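PDB 5LXZ: secreted protein from Streptomyces lividans TK24, which probably acts as a copper-radical oxidase of the galactose oxidase family (AA5), oxidising alcohol groups with a mononuclear copper centre. Local coordinates for residues T81-L86 with P543-H548; Y248-T253 with T297-F302. The protein carries 1 engineered substitution. All coordinates share one frame; numbering follows the deposited sequence.

Contact 1: T81-L86 with P543-H548; sequences TGHTQL and PSASTH. With CU (copper (II) ion), chain B; EDO (1,2-ethanediol), chain P.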
loop_
_atom_site.group_PDB
_atom_site.type_symbol
_atom_site.label_atom_id
_atom_site.label_comp_id
_atom_site.label_asym_id
_atom_site.label_seq_id
_atom_site.Cartn_x
_atom_site.Cartn_y
_atom_site.Cartn_z
ATOM N N THR A 81 -0.170 -5.518 7.497
ATOM C CA THR A 81 -0.897 -4.466 8.193
ATOM C C THR A 81 -1.138 -3.257 7.337
ATOM O O THR A 81 -0.536 -3.095 6.287
ATOM C CB THR A 81 -0.046 -3.944 9.371
ATOM O OG1 THR A 81 1.297 -3.680 8.910
ATOM C CG2 THR A 81 -0.045 -4.896 10.458
ATOM N N GLY A 82 -2.041 -2.377 7.798
ATOM C CA GLY A 82 -2.184 -1.038 7.282
ATOM C C GLY A 82 -1.658 -0.075 8.325
ATOM O O GLY A 82 -1.518 -0.435 9.493
ATOM N N HIS A 83 -1.363 1.160 7.937
ATOM C CA HIS A 83 -0.666 2.051 8.848
ATOM C C HIS A 83 -0.696 3.472 8.364
ATOM O O HIS A 83 -0.581 3.718 7.148
ATOM C CB HIS A 83 0.755 1.627 9.110
ATOM C CG HIS A 83 1.459 1.131 7.912
ATOM N ND1 HIS A 83 1.547 1.843 6.741
ATOM C CD2 HIS A 83 2.059 -0.050 7.679
ATOM C CE1 HIS A 83 2.234 1.145 5.858
ATOM N NE2 HIS A 83 2.533 -0.013 6.394
ATOM N N THR A 84 -0.833 4.412 9.295
ATOM C CA THR A 84 -0.742 5.813 8.973
ATOM C C THR A 84 -0.298 6.577 10.230
ATOM O O THR A 84 -0.465 6.110 11.363
ATOM C CB THR A 84 -2.042 6.324 8.341
ATOM O OG1 THR A 84 -1.780 7.528 7.584
ATOM C CG2 THR A 84 -3.096 6.544 9.380
ATOM N N GLN A 85 0.309 7.734 10.022
ATOM C CA GLN A 85 0.714 8.607 11.116
ATOM C C GLN A 85 -0.460 9.274 11.780
ATOM O O GLN A 85 -1.307 9.858 11.124
ATOM C CB GLN A 85 1.656 9.690 10.576
ATOM C CG GLN A 85 2.314 10.464 11.723
ATOM C CD GLN A 85 2.892 11.831 11.399
ATOM O OE1 GLN A 85 3.092 12.655 12.321
ATOM N NE2 GLN A 85 3.246 12.078 10.162
ATOM N N LEU A 86 -0.492 9.208 13.094
ATOM C CA LEU A 86 -1.449 9.935 13.910
ATOM C C LEU A 86 -0.952 11.356 14.167
ATOM O O LEU A 86 0.188 11.702 13.919
ATOM C CB LEU A 86 -1.623 9.207 15.233
ATOM C CG LEU A 86 -2.173 7.799 15.114
ATOM C CD1 LEU A 86 -2.266 7.219 16.499
ATOM C CD2 LEU A 86 -3.497 7.716 14.387
ATOM N N PRO A 543 5.824 12.538 6.063
ATOM C CA PRO A 543 6.656 11.359 5.900
ATOM C C PRO A 543 5.869 10.202 5.347
ATOM O O PRO A 543 4.684 10.061 5.645
ATOM C CB PRO A 543 7.137 11.033 7.313
ATOM C CG PRO A 543 6.424 11.916 8.182
ATOM C CD PRO A 543 5.857 13.046 7.434
ATOM N N SER A 544 6.524 9.377 4.559
ATOM C CA SER A 544 5.878 8.235 3.945
ATOM C C SER A 544 5.681 7.127 4.946
ATOM O O SER A 544 6.520 6.907 5.829
ATOM C CB SER A 544 6.743 7.689 2.816
ATOM O OG SER A 544 6.535 8.441 1.643
ATOM N N ALA A 545 4.640 6.351 4.707
ATOM C CA ALA A 545 4.479 5.013 5.246
ATOM C C ALA A 545 4.093 4.165 4.038
ATOM O O ALA A 545 2.998 4.316 3.492
ATOM C CB ALA A 545 3.407 4.978 6.327
ATOM N N SER A 546 4.993 3.322 3.590
ATOM C CA SER A 546 4.880 2.684 2.318
ATOM C C SER A 546 4.809 1.174 2.474
ATOM O O SER A 546 5.666 0.575 3.125
ATOM C CB SER A 546 6.105 3.069 1.492
ATOM O OG SER A 546 6.073 2.496 0.175
ATOM N N THR A 547 3.862 0.557 1.785
ATOM C CA THR A 547 3.790 -0.894 1.653
ATOM C C THR A 547 2.891 -1.243 0.486
ATOM O O THR A 547 1.983 -0.508 0.173
ATOM C CB THR A 547 3.217 -1.597 2.916
ATOM O OG1 THR A 547 3.489 -2.998 2.863
ATOM C CG2 THR A 547 1.679 -1.409 3.107
ATOM N N HIS A 548 3.201 -2.344 -0.184
ATOM C CA HIS A 548 2.384 -2.861 -1.255
ATOM C C HIS A 548 1.953 -1.785 -2.221
ATOM O O HIS A 548 0.800 -1.723 -2.615
ATOM C CB HIS A 548 1.154 -3.620 -0.703
ATOM C CG HIS A 548 1.470 -4.863 0.060
ATOM N ND1 HIS A 548 2.035 -4.866 1.304
ATOM C CD2 HIS A 548 1.205 -6.167 -0.224
ATOM C CE1 HIS A 548 2.082 -6.085 1.775
ATOM N NE2 HIS A 548 1.612 -6.895 0.843
HETATM CU CU CU B . 1.890 -8.939 0.652
HETATM C C1 EDO P . -1.673 0.849 3.770
HETATM O O1 EDO P . -0.703 0.794 4.830
HETATM C C2 EDO P . -2.427 2.127 3.861
HETATM O O2 EDO P . -2.718 2.238 5.259
HETATM O O HOH W 1 3.254 10.141 7.852
HETATM O O HOH W 2 1.590 -11.081 0.964
#
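His-83 leans from strand 81-85 onto Ala-545 and Thr-547, where a segment of the C-terminal Early set domain enters the Kelch propeller, as its counterpart does in galactose oxidase. Strand 545-547 adds itself to the edge of strand 30-33 and runs nearly antiparallel to 81-85 (162°), but the axes lie 7.4 Å apart, so side chains rather than backbone bonds join the two. The imidazole, with CG held between its backbone N and carbonyl carbon (chi1 40°), meets two methyls obliquely through its two nitrogens: ND1 is 3.7 Å from Ala-545 CB, and NE2 comes equally near Thr-547 CG2. An ethanediol oxygen, O1, lies over one face, while NE2 is hydrogen-bonded to His-30. With an alanine here, the space between the two methyls and strand 81-85 would probably be left unfilled and His-30 would lose its imidazole partner. Further along, the extended Gln-85 chain crosses Pro-543 at about a right angle, NE2 sitting 3.7 Å from ring atom CG. The same NE2 donates to a water that also lies beside Pro-543 O, and OE1 is taken by Trp-583 N. At the other end Thr-547 OG1 accepts the ND1-H of His-548 (2.8 Å, 158°) close to the imidazole plane, fixing the rotation of a ring whose NE2 binds copper at 2.1 Å.

Contact 2: Y248-T253 with T297-F302; sequences YPTLTT and TYPALF. With CU (copper (II) ion), chain B; EDO (1,2-ethanediol), chain P.
The backbones of 248-253 and 297-302 run side by side in the same sense, 15° apart, and a single, nearly straight backbone bond joins them, from Tyr-298 N to Tyr-248 O (3.0 Å). Beside this bond the two tyrosines meet; Tyr-248 is modelled in two conformers, of which one is described. Tyr-298 CE2 stands over one face of the Tyr-248 ring, toward its rim, 3.4 Å from CG, the planes 25° apart and so far offset that the rings barely overlap. Tyr-248 CB makes a CH-pi contact over the face of the Tyr-298 ring. Each tyrosine precedes a proline and has left-handed backbone angles, a step that leads, in two successive Kelch blades, into the innermost strands 250-253 and 301-303. Tyr-248 OH, also hydrogen-bonded to Tyr-460, binds the copper at 2.1 Å, and the residue packs against Cys-80, consistent with the Tyr-Cys pair of galactose oxidase. Farther from the copper along the strand, two threonines join the blades. Thr-250, whose OG1 lies anti to its carbonyl carbon (chi1 -76°), donates to Pro-299 O at 2.8 Å while sliding past the proline ring. Thr-252 OG1 reaches Leu-301 O at 2.7 Å, approaching from above the carbonyl plane, and its CG2 rests on Leu-301 CB. The buried Pro-249 O has no hydrogen-bond partner in the model and lies 3.1 Å from Tyr-298 CE1.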
loop_
_atom_site.group_PDB
_atom_site.type_symbol
_atom_site.label_atom_id
_atom_site.label_comp_id
_atom_site.label_asym_id
_atom_site.label_seq_id
_atom_site.Cartn_x
_atom_site.Cartn_y
_atom_site.Cartn_z
ATOM N N TYR A 248 -4.203 -6.852 5.034
ATOM C CA TYR A 248 -4.121 -5.887 3.920
ATOM C C TYR A 248 -5.191 -4.782 3.949
ATOM O O TYR A 248 -5.764 -4.407 2.914
ATOM C CB TYR A 248 -4.183 -6.561 2.559
ATOM C CG TYR A 248 -3.047 -7.393 2.127
ATOM C CD1 TYR A 248 -1.942 -7.650 2.933
ATOM C CD2 TYR A 248 -3.069 -7.872 0.832
ATOM C CE1 TYR A 248 -0.911 -8.422 2.447
ATOM C CE2 TYR A 248 -2.067 -8.648 0.366
ATOM C CZ TYR A 248 -0.996 -8.914 1.161
ATOM O OH TYR A 248 -0.032 -9.677 0.587
ATOM N N PRO A 249 -5.486 -4.212 5.117
ATOM C CA PRO A 249 -6.383 -3.067 5.134
ATOM C C PRO A 249 -5.655 -1.748 4.752
ATOM O O PRO A 249 -4.433 -1.621 4.941
ATOM C CB PRO A 249 -6.813 -3.017 6.585
ATOM C CG PRO A 249 -5.579 -3.358 7.300
ATOM C CD PRO A 249 -4.907 -4.431 6.450
ATOM N N THR A 250 -6.431 -0.782 4.249
ATOM C CA THR A 250 -5.924 0.591 4.233
ATOM C C THR A 250 -6.398 1.314 5.457
ATOM O O THR A 250 -7.571 1.223 5.806
ATOM C CB THR A 250 -6.382 1.326 2.971
ATOM O OG1 THR A 250 -5.575 0.832 1.894
ATOM C CG2 THR A 250 -6.185 2.825 3.038
ATOM N N LEU A 251 -5.466 2.046 6.085
ATOM C CA LEU A 251 -5.781 3.007 7.136
ATOM C C LEU A 251 -5.548 4.391 6.587
ATOM O O LEU A 251 -4.460 4.651 6.057
ATOM C CB LEU A 251 -4.866 2.775 8.325
ATOM C CG LEU A 251 -5.373 1.794 9.389
ATOM C CD1 LEU A 251 -5.732 0.454 8.892
ATOM C CD2 LEU A 251 -4.303 1.711 10.494
ATOM N N THR A 252 -6.519 5.262 6.665
ATOM C CA THR A 252 -6.385 6.600 6.089
ATOM C C THR A 252 -7.052 7.637 6.984
ATOM O O THR A 252 -8.093 7.387 7.565
ATOM C CB THR A 252 -6.922 6.600 4.629
ATOM O OG1 THR A 252 -6.449 7.765 3.948
ATOM C CG2 THR A 252 -8.388 6.493 4.537
ATOM N N THR A 253 -6.421 8.789 7.114
ATOM C CA THR A 253 -6.943 9.844 8.006
ATOM C C THR A 253 -8.103 10.594 7.406
ATOM O O THR A 253 -8.055 10.984 6.228
ATOM C CB THR A 253 -5.824 10.834 8.249
ATOM O OG1 THR A 253 -4.706 10.125 8.822
ATOM C CG2 THR A 253 -6.274 11.963 9.160
ATOM N N THR A 297 -8.354 -5.038 -1.433
ATOM C CA THR A 297 -7.367 -4.766 -0.381
ATOM C C THR A 297 -6.431 -3.645 -0.761
ATOM O O THR A 297 -6.288 -3.286 -1.923
ATOM C CB THR A 297 -6.544 -6.018 -0.054
ATOM O OG1 THR A 297 -5.739 -6.370 -1.186
ATOM C CG2 THR A 297 -7.432 -7.140 0.394
ATOM N N TYR A 298 -5.804 -3.047 0.246
ATOM C CA TYR A 298 -4.979 -1.857 0.111
ATOM C C TYR A 298 -5.551 -0.866 -0.904
ATOM O O TYR A 298 -4.817 -0.379 -1.803
ATOM C CB TYR A 298 -3.505 -2.187 -0.181
ATOM C CG TYR A 298 -2.750 -2.812 0.959
ATOM C CD1 TYR A 298 -2.760 -2.246 2.215
ATOM C CD2 TYR A 298 -1.977 -3.962 0.780
ATOM C CE1 TYR A 298 -2.052 -2.801 3.255
ATOM C CE2 TYR A 298 -1.283 -4.539 1.816
ATOM C CZ TYR A 298 -1.282 -3.950 3.047
ATOM O OH TYR A 298 -0.545 -4.556 4.050
ATOM N N PRO A 299 -6.819 -0.485 -0.765
ATOM C CA PRO A 299 -7.340 0.538 -1.666
ATOM C C PRO A 299 -6.628 1.844 -1.447
ATOM O O PRO A 299 -6.402 2.258 -0.332
ATOM C CB PRO A 299 -8.817 0.649 -1.310
ATOM C CG PRO A 299 -8.826 0.226 0.150
ATOM C CD PRO A 299 -7.779 -0.828 0.309
ATOM N N ALA A 300 -6.238 2.524 -2.516
ATOM C CA ALA A 300 -5.556 3.800 -2.386
ATOM C C ALA A 300 -6.554 4.910 -2.115
ATOM O O ALA A 300 -7.197 5.396 -3.039
ATOM C CB ALA A 300 -4.752 4.083 -3.638
ATOM N N LEU A 301 -6.681 5.285 -0.841
ATOM C CA LEU A 301 -7.726 6.188 -0.360
ATOM C C LEU A 301 -7.074 7.437 0.236
ATOM O O LEU A 301 -6.382 7.341 1.247
ATOM C CB LEU A 301 -8.558 5.513 0.715
ATOM C CG LEU A 301 -9.279 4.239 0.293
ATOM C CD1 LEU A 301 -9.984 3.614 1.498
ATOM C CD2 LEU A 301 -10.300 4.502 -0.798
ATOM N N PHE A 302 -7.374 8.583 -0.344
ATOM C CA PHE A 302 -6.725 9.841 0.060
ATOM C C PHE A 302 -7.767 10.852 0.504
ATOM O O PHE A 302 -8.789 11.031 -0.160
ATOM C CB PHE A 302 -5.979 10.438 -1.120
ATOM C CG PHE A 302 -4.731 9.669 -1.515
ATOM C CD1 PHE A 302 -4.803 8.557 -2.303
ATOM C CD2 PHE A 302 -3.493 10.076 -1.075
ATOM C CE1 PHE A 302 -3.653 7.855 -2.632
ATOM C CE2 PHE A 302 -2.352 9.404 -1.418
ATOM C CZ PHE A 302 -2.439 8.270 -2.173
HETATM CU CU CU B . 1.890 -8.939 0.652
HETATM C C1 EDO P . -1.673 0.849 3.770
HETATM O O1 EDO P . -0.703 0.794 4.830
HETATM C C2 EDO P . -2.427 2.127 3.861
HETATM O O2 EDO P . -2.718 2.238 5.259
HETATM O O HOH W 2 1.590 -11.081 0.964
#

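Contacts 1 and 2 have centres about 9 Å apart close to the centre of the molecule, and contact 2 is nested within the long loop closed by contact 1. Strands 81-85, 250-253 and 301-303 belong to three successive sheets of the propeller, while 543-548 arrives last, from the C-terminal domain. The contacts probably share a hydrogen bond, Tyr-298 OH lying 2.7 Å from Thr-81 O, and the Tyr-298 ring packs on His-548. An ethanediol, probably from the crystallisation liquor, bridges His-83 N and Leu-251 N. Each contact delivers one copper ligand, Tyr-248 or His-548; Tyr-460 and His-461 complete the site's protein residues, a worked example of distant segments converging on one metal.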